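Local coordinates for protein GH3 beta-N-acetylglucosaminidase (Paenibacillaceae, PDB 6K5J) that hydrolyses terminal beta-linked N-acetylglucosamine units from sugar chains, as a member of glycoside hydrolase family 3, at residues L113-A118 and A168-Q173; G95-P100 and E363-I368. One frame throughout, in Å; residues are numbered along the deposited sequence.

Past strand 79-81 the chain runs through the loop holding 95-100 and then into helix 111-127 and helix 158-174. Contact 1 (113-118 with 168-173) joins these two helices and closes a loop of 49 residues within the TIM-barrel-type N-terminal domain. Contact 2 (95-100 with 363-368) closes a far longer one, 262 residues, inside which contact 1 is wholly nested. Helix 359-372 leads directly into strand 374-377, an outermost strand of the six-stranded mixed sheet, so contact 2 ties the barrel side to that second region. The contacts meet through helix 111-127: Ala117 CB lies 3.4 Å from Val99 CG1, and Leu113 O packs against Ile368 CD1.

Contact 1 of 2, residues L113-A118 and A168-Q173; sequences LAYEAA and AVRGFQ
Tyr115 and Arg170 lie one over the other where two neighbouring helices of the TIM-barrel-type domain, 111-127 and 158-174, run side by side. The short segments point nearly the same way, 30° apart, with axes only 7.2 Å from each other. The Tyr115 ring reaches across to the second helix because its CG stands anti to the backbone N, and it slots between two groups. The Arg170 guanidinium lies over one face, its plane 19° from that of the ring, with CE2 of Tyr115 beneath its centre at 3.4 Å from Arg170 CZ. A bend at chi3 folds the arginine chain back to reach this position. On the opposite face sits Gly171 CA; a CB at this position would collide with Tyr115 O, so the glycine lets the helices come this close. Polar ends are held from nearby: Tyr115 OH is hydrogen-bonded to Asp174, and Arg170 NH2 forms a salt bridge with Glu167. Replacing Tyr115 with an alanine would probably leave the guanidinium without its flat support, open a gap above Gly171 and deprive Asp174 of a hydrogen-bond partner. Deeper in, small residues permit the close approach, Ala118 CB packing 4.0 Å from Ala168 CB. The same methyl makes a CH-pi contact with Phe172, standing over the centre of the ring at 3.8 Å from the centroid and 10° off its normal.

Contact 2 of 2, residues G95-P100 and E363-I368; sequences GVTVVP and ELVERI
Val365 and Pro100 form the middle of this contact, in which one side of helix 359-372 rests on the extended loop between strand 79-81 and helix 102-108. The apolar contacts come first. Pro100 presents the CD corner of its ring to Val365 CB at 3.7 Å, while its CG meets the CG2 branch of Ile368, one turn further along the helix, at 3.9 Å, the two side chains crossing at about a right angle. With CG1 of Val365 anti to its carbonyl carbon (chi1 -60°), that methyl faces the loop and meets three residues: Pro100 CD, Thr97 CG2 at 4.1 Å and Val99 CG2 at 4.3 Å. The other methyl, CG2, points to the loop backbone and lies 4.0 Å from Val98 O, a plain van der Waals approach.

Polar groups are directed elsewhere. Thr97 divides its two branches: CG2 turns to Val365, whereas OG1 is hydrogen-bonded to Glu124 of helix 111-127. The loop is further fixed by a backbone hydrogen bond between Val99 and Gly87, and Ser508 of helix 507-517 touches Pro100. No hydrogen bond or salt bridge links the two segments, so between them the attraction rests on the fit of methyl groups against the proline ring, which probably helps to seat the helix on this loop, consistent with a buried hydrophobic joint between the two parts of the enzyme.

Contact 1 of 2, residues L113-A118 and A168-Q173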
loop_
_atom_site.group_PDB
_atom_site.type_symbol
_atom_site.label_atom_id
_atom_site.label_comp_id
_atom_site.label_asym_id
_atom_site.label_seq_id
_atom_site.Cartn_x
_atom_site.Cartn_y
_atom_site.Cartn_z
ATOM N N LEU A 113 -4.524 17.221 3.275
ATOM C CA LEU A 113 -3.677 16.375 4.104
ATOM C C LEU A 113 -3.146 15.189 3.325
ATOM O O LEU A 113 -2.050 14.700 3.622
ATOM C CB LEU A 113 -4.442 15.886 5.326
ATOM C CG LEU A 113 -5.124 16.997 6.123
ATOM C CD1 LEU A 113 -5.896 16.401 7.303
ATOM C CD2 LEU A 113 -4.110 18.032 6.584
ATOM N N ALA A 114 -3.907 14.702 2.343
ATOM C CA ALA A 114 -3.378 13.647 1.485
ATOM C C ALA A 114 -2.214 14.164 0.651
ATOM O O ALA A 114 -1.236 13.441 0.425
ATOM C CB ALA A 114 -4.487 13.078 0.596
ATOM N N TYR A 115 -2.292 15.418 0.192
ATOM C CA TYR A 115 -1.140 16.018 -0.478
ATOM C C TYR A 115 0.071 16.047 0.445
ATOM O O TYR A 115 1.175 15.649 0.056
ATOM C CB TYR A 115 -1.453 17.440 -0.966
ATOM C CG TYR A 115 -0.250 18.088 -1.631
ATOM C CD1 TYR A 115 0.696 18.792 -0.883
ATOM C CD2 TYR A 115 -0.037 17.965 -2.994
ATOM C CE1 TYR A 115 1.814 19.355 -1.484
ATOM C CE2 TYR A 115 1.073 18.538 -3.606
ATOM C CZ TYR A 115 1.989 19.231 -2.848
ATOM O OH TYR A 115 3.092 19.792 -3.463
ATOM N N GLU A 116 -0.102 16.571 1.658
ATOM C CA GLU A 116 1.057 16.728 2.527
ATOM C C GLU A 116 1.631 15.375 2.923
ATOM O O GLU A 116 2.852 15.214 2.981
ATOM C CB GLU A 116 0.702 17.557 3.760
ATOM C CG GLU A 116 0.041 18.863 3.391
ATOM C CD GLU A 116 -0.138 19.790 4.554
ATOM O OE1 GLU A 116 -0.468 19.307 5.661
ATOM O OE2 GLU A 116 0.044 21.012 4.353
ATOM N N ALA A 117 0.765 14.392 3.186
ATOM C CA ALA A 117 1.246 13.051 3.503
ATOM C C ALA A 117 2.074 12.485 2.354
ATOM O O ALA A 117 3.180 11.965 2.558
ATOM C CB ALA A 117 0.054 12.154 3.823
ATOM N N ALA A 118 1.562 12.602 1.131
ATOM C CA ALA A 118 2.273 12.072 -0.026
ATOM C C ALA A 118 3.547 12.851 -0.294
ATOM O O ALA A 118 4.556 12.280 -0.731
ATOM C CB ALA A 118 1.362 12.096 -1.255
ATOM N N ALA A 168 -2.752 13.127 -3.663
ATOM C CA ALA A 168 -1.603 12.280 -3.351
ATOM C C ALA A 168 -0.673 12.162 -4.550
ATOM O O ALA A 168 0.554 12.240 -4.403
ATOM C CB ALA A 168 -2.065 10.895 -2.884
ATOM N N VAL A 169 -1.240 11.954 -5.741
ATOM C CA VAL A 169 -0.441 11.944 -6.972
ATOM C C VAL A 169 0.388 13.216 -7.078
ATOM O O VAL A 169 1.593 13.174 -7.362
ATOM C CB VAL A 169 -1.347 11.778 -8.205
ATOM C CG1 VAL A 169 -0.536 12.039 -9.484
ATOM C CG2 VAL A 169 -1.944 10.375 -8.235
ATOM N N ARG A 170 -0.254 14.369 -6.868
ATOM C CA ARG A 170 0.458 15.642 -6.982
ATOM C C ARG A 170 1.562 15.771 -5.931
ATOM O O ARG A 170 2.651 16.274 -6.227
ATOM C CB ARG A 170 -0.528 16.804 -6.868
ATOM C CG ARG A 170 0.063 18.163 -7.244
ATOM C CD ARG A 170 -1.035 19.221 -7.395
ATOM N NE ARG A 170 -1.636 19.563 -6.110
ATOM C CZ ARG A 170 -1.144 20.472 -5.276
ATOM N NH1 ARG A 170 -0.034 21.131 -5.593
ATOM N NH2 ARG A 170 -1.758 20.719 -4.127
ATOM N N GLY A 171 1.298 15.339 -4.696
ATOM C CA GLY A 171 2.335 15.398 -3.671
ATOM C C GLY A 171 3.540 14.531 -3.995
ATOM O O GLY A 171 4.686 14.941 -3.785
ATOM N N PHE A 172 3.301 13.313 -4.503
ATOM C CA PHE A 172 4.412 12.465 -4.935
ATOM C C PHE A 172 5.183 13.127 -6.075
ATOM O O PHE A 172 6.414 13.231 -6.031
ATOM C CB PHE A 172 3.910 11.089 -5.396
ATOM C CG PHE A 172 3.410 10.194 -4.285
ATOM C CD1 PHE A 172 4.123 10.043 -3.102
ATOM C CD2 PHE A 172 2.229 9.479 -4.447
ATOM C CE1 PHE A 172 3.661 9.212 -2.102
ATOM C CE2 PHE A 172 1.738 8.650 -3.437
ATOM C CZ PHE A 172 2.454 8.524 -2.264
ATOM N N GLN A 173 4.473 13.571 -7.114
ATOM C CA GLN A 173 5.172 14.044 -8.309
ATOM C C GLN A 173 5.809 15.416 -8.095
ATOM O O GLN A 173 6.866 15.691 -8.670
ATOM C CB GLN A 173 4.219 14.020 -9.510
ATOM C CG GLN A 173 3.943 12.562 -9.914
ATOM C CD GLN A 173 2.921 12.354 -11.012
ATOM O OE1 GLN A 173 2.678 11.214 -11.409
ATOM N NE2 GLN A 173 2.323 13.429 -11.508
#

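Contact 2 of 2, residues G95-P100 and E363-I368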
loop_
_atom_site.group_PDB
_atom_site.type_symbol
_atom_site.label_atom_id
_atom_site.label_comp_id
_atom_site.label_asym_id
_atom_site.label_seq_id
_atom_site.Cartn_x
_atom_site.Cartn_y
_atom_site.Cartn_z
ATOM N N GLY A 95 14.263 5.621 10.280
ATOM C CA GLY A 95 14.874 6.838 9.784
ATOM C C GLY A 95 14.029 7.667 8.845
ATOM O O GLY A 95 14.546 8.627 8.259
ATOM N N VAL A 96 12.754 7.322 8.661
ATOM C CA VAL A 96 11.843 8.098 7.831
ATOM C C VAL A 96 10.557 8.318 8.615
ATOM O O VAL A 96 10.295 7.658 9.623
ATOM C CB VAL A 96 11.542 7.422 6.472
ATOM C CG1 VAL A 96 12.846 7.137 5.731
ATOM C CG2 VAL A 96 10.754 6.135 6.674
ATOM N N THR A 97 9.767 9.284 8.149
ATOM C CA THR A 97 8.483 9.584 8.770
ATOM C C THR A 97 7.495 8.469 8.473
ATOM O O THR A 97 7.328 8.080 7.315
ATOM C CB THR A 97 7.932 10.903 8.228
ATOM O OG1 THR A 97 8.925 11.924 8.355
ATOM C CG2 THR A 97 6.676 11.332 8.976
ATOM N N VAL A 98 6.811 7.982 9.504
ATOM C CA VAL A 98 5.705 7.052 9.307
ATOM C C VAL A 98 4.465 7.905 9.055
ATOM O O VAL A 98 4.003 8.630 9.937
ATOM C CB VAL A 98 5.529 6.111 10.505
ATOM C CG1 VAL A 98 4.356 5.156 10.268
ATOM C CG2 VAL A 98 6.799 5.315 10.719
ATOM N N VAL A 99 3.953 7.852 7.833
ATOM C CA VAL A 99 2.903 8.746 7.368
ATOM C C VAL A 99 1.575 7.999 7.478
ATOM O O VAL A 99 1.544 6.789 7.226
ATOM C CB VAL A 99 3.224 9.195 5.933
ATOM C CG1 VAL A 99 2.041 9.793 5.254
ATOM C CG2 VAL A 99 4.425 10.168 5.949
ATOM N N PRO A 100 0.470 8.658 7.837
ATOM C CA PRO A 100 -0.833 7.972 7.845
ATOM C C PRO A 100 -1.187 7.409 6.479
ATOM O O PRO A 100 -0.837 7.972 5.439
ATOM C CB PRO A 100 -1.813 9.077 8.246
ATOM C CG PRO A 100 -0.990 10.050 8.999
ATOM C CD PRO A 100 0.356 10.039 8.331
ATOM N N GLU A 363 5.139 16.340 13.718
ATOM C CA GLU A 363 3.988 17.041 14.280
ATOM C C GLU A 363 2.901 17.254 13.240
ATOM O O GLU A 363 1.712 17.219 13.573
ATOM C CB GLU A 363 4.438 18.364 14.897
ATOM C CG GLU A 363 5.231 18.130 16.172
ATOM C CD GLU A 363 6.034 19.337 16.600
ATOM O OE1 GLU A 363 5.900 20.403 15.960
ATOM O OE2 GLU A 363 6.780 19.215 17.592
ATOM N N LEU A 364 3.282 17.438 11.978
ATOM C CA LEU A 364 2.293 17.544 10.913
ATOM C C LEU A 364 1.449 16.271 10.806
ATOM O O LEU A 364 0.217 16.339 10.706
ATOM C CB LEU A 364 2.993 17.835 9.585
ATOM C CG LEU A 364 2.116 18.226 8.396
ATOM C CD1 LEU A 364 2.920 19.080 7.428
ATOM C CD2 LEU A 364 1.541 17.011 7.669
ATOM N N VAL A 365 2.096 15.097 10.782
ATOM C CA VAL A 365 1.326 13.862 10.621
ATOM C C VAL A 365 0.549 13.548 11.896
ATOM O O VAL A 365 -0.529 12.944 11.835
ATOM C CB VAL A 365 2.218 12.671 10.189
ATOM C CG1 VAL A 365 2.905 12.949 8.846
ATOM C CG2 VAL A 365 3.220 12.312 11.242
ATOM N N GLU A 366 1.066 13.951 13.060
ATOM C CA GLU A 366 0.286 13.838 14.292
ATOM C C GLU A 366 -1.024 14.613 14.188
ATOM O O GLU A 366 -2.088 14.123 14.590
ATOM C CB GLU A 366 1.118 14.329 15.481
ATOM C CG GLU A 366 2.155 13.294 15.928
ATOM C CD GLU A 366 3.087 13.798 17.006
ATOM O OE1 GLU A 366 3.026 15.005 17.349
ATOM O OE2 GLU A 366 3.888 12.974 17.508
ATOM N N ARG A 367 -0.975 15.811 13.615
ATOM C CA ARG A 367 -2.196 16.593 13.480
ATOM C C ARG A 367 -3.164 15.958 12.489
ATOM O O ARG A 367 -4.382 16.073 12.661
ATOM C CB ARG A 367 -1.842 18.025 13.098
ATOM C CG ARG A 367 -1.143 18.745 14.248
ATOM C CD ARG A 367 -0.862 20.223 13.948
ATOM N NE ARG A 367 0.194 20.676 14.837
ATOM C CZ ARG A 367 1.441 20.909 14.454
ATOM N NH1 ARG A 367 1.783 20.762 13.180
ATOM N NH2 ARG A 367 2.342 21.287 15.346
ATOM N N ILE A 368 -2.650 15.261 11.472
ATOM C CA ILE A 368 -3.516 14.513 10.559
ATOM C C ILE A 368 -4.276 13.424 11.310
ATOM O O ILE A 368 -5.499 13.290 11.179
ATOM C CB ILE A 368 -2.691 13.917 9.402
ATOM C CG1 ILE A 368 -2.075 15.024 8.538
ATOM C CG2 ILE A 368 -3.535 12.987 8.556
ATOM C CD1 ILE A 368 -1.264 14.481 7.395
#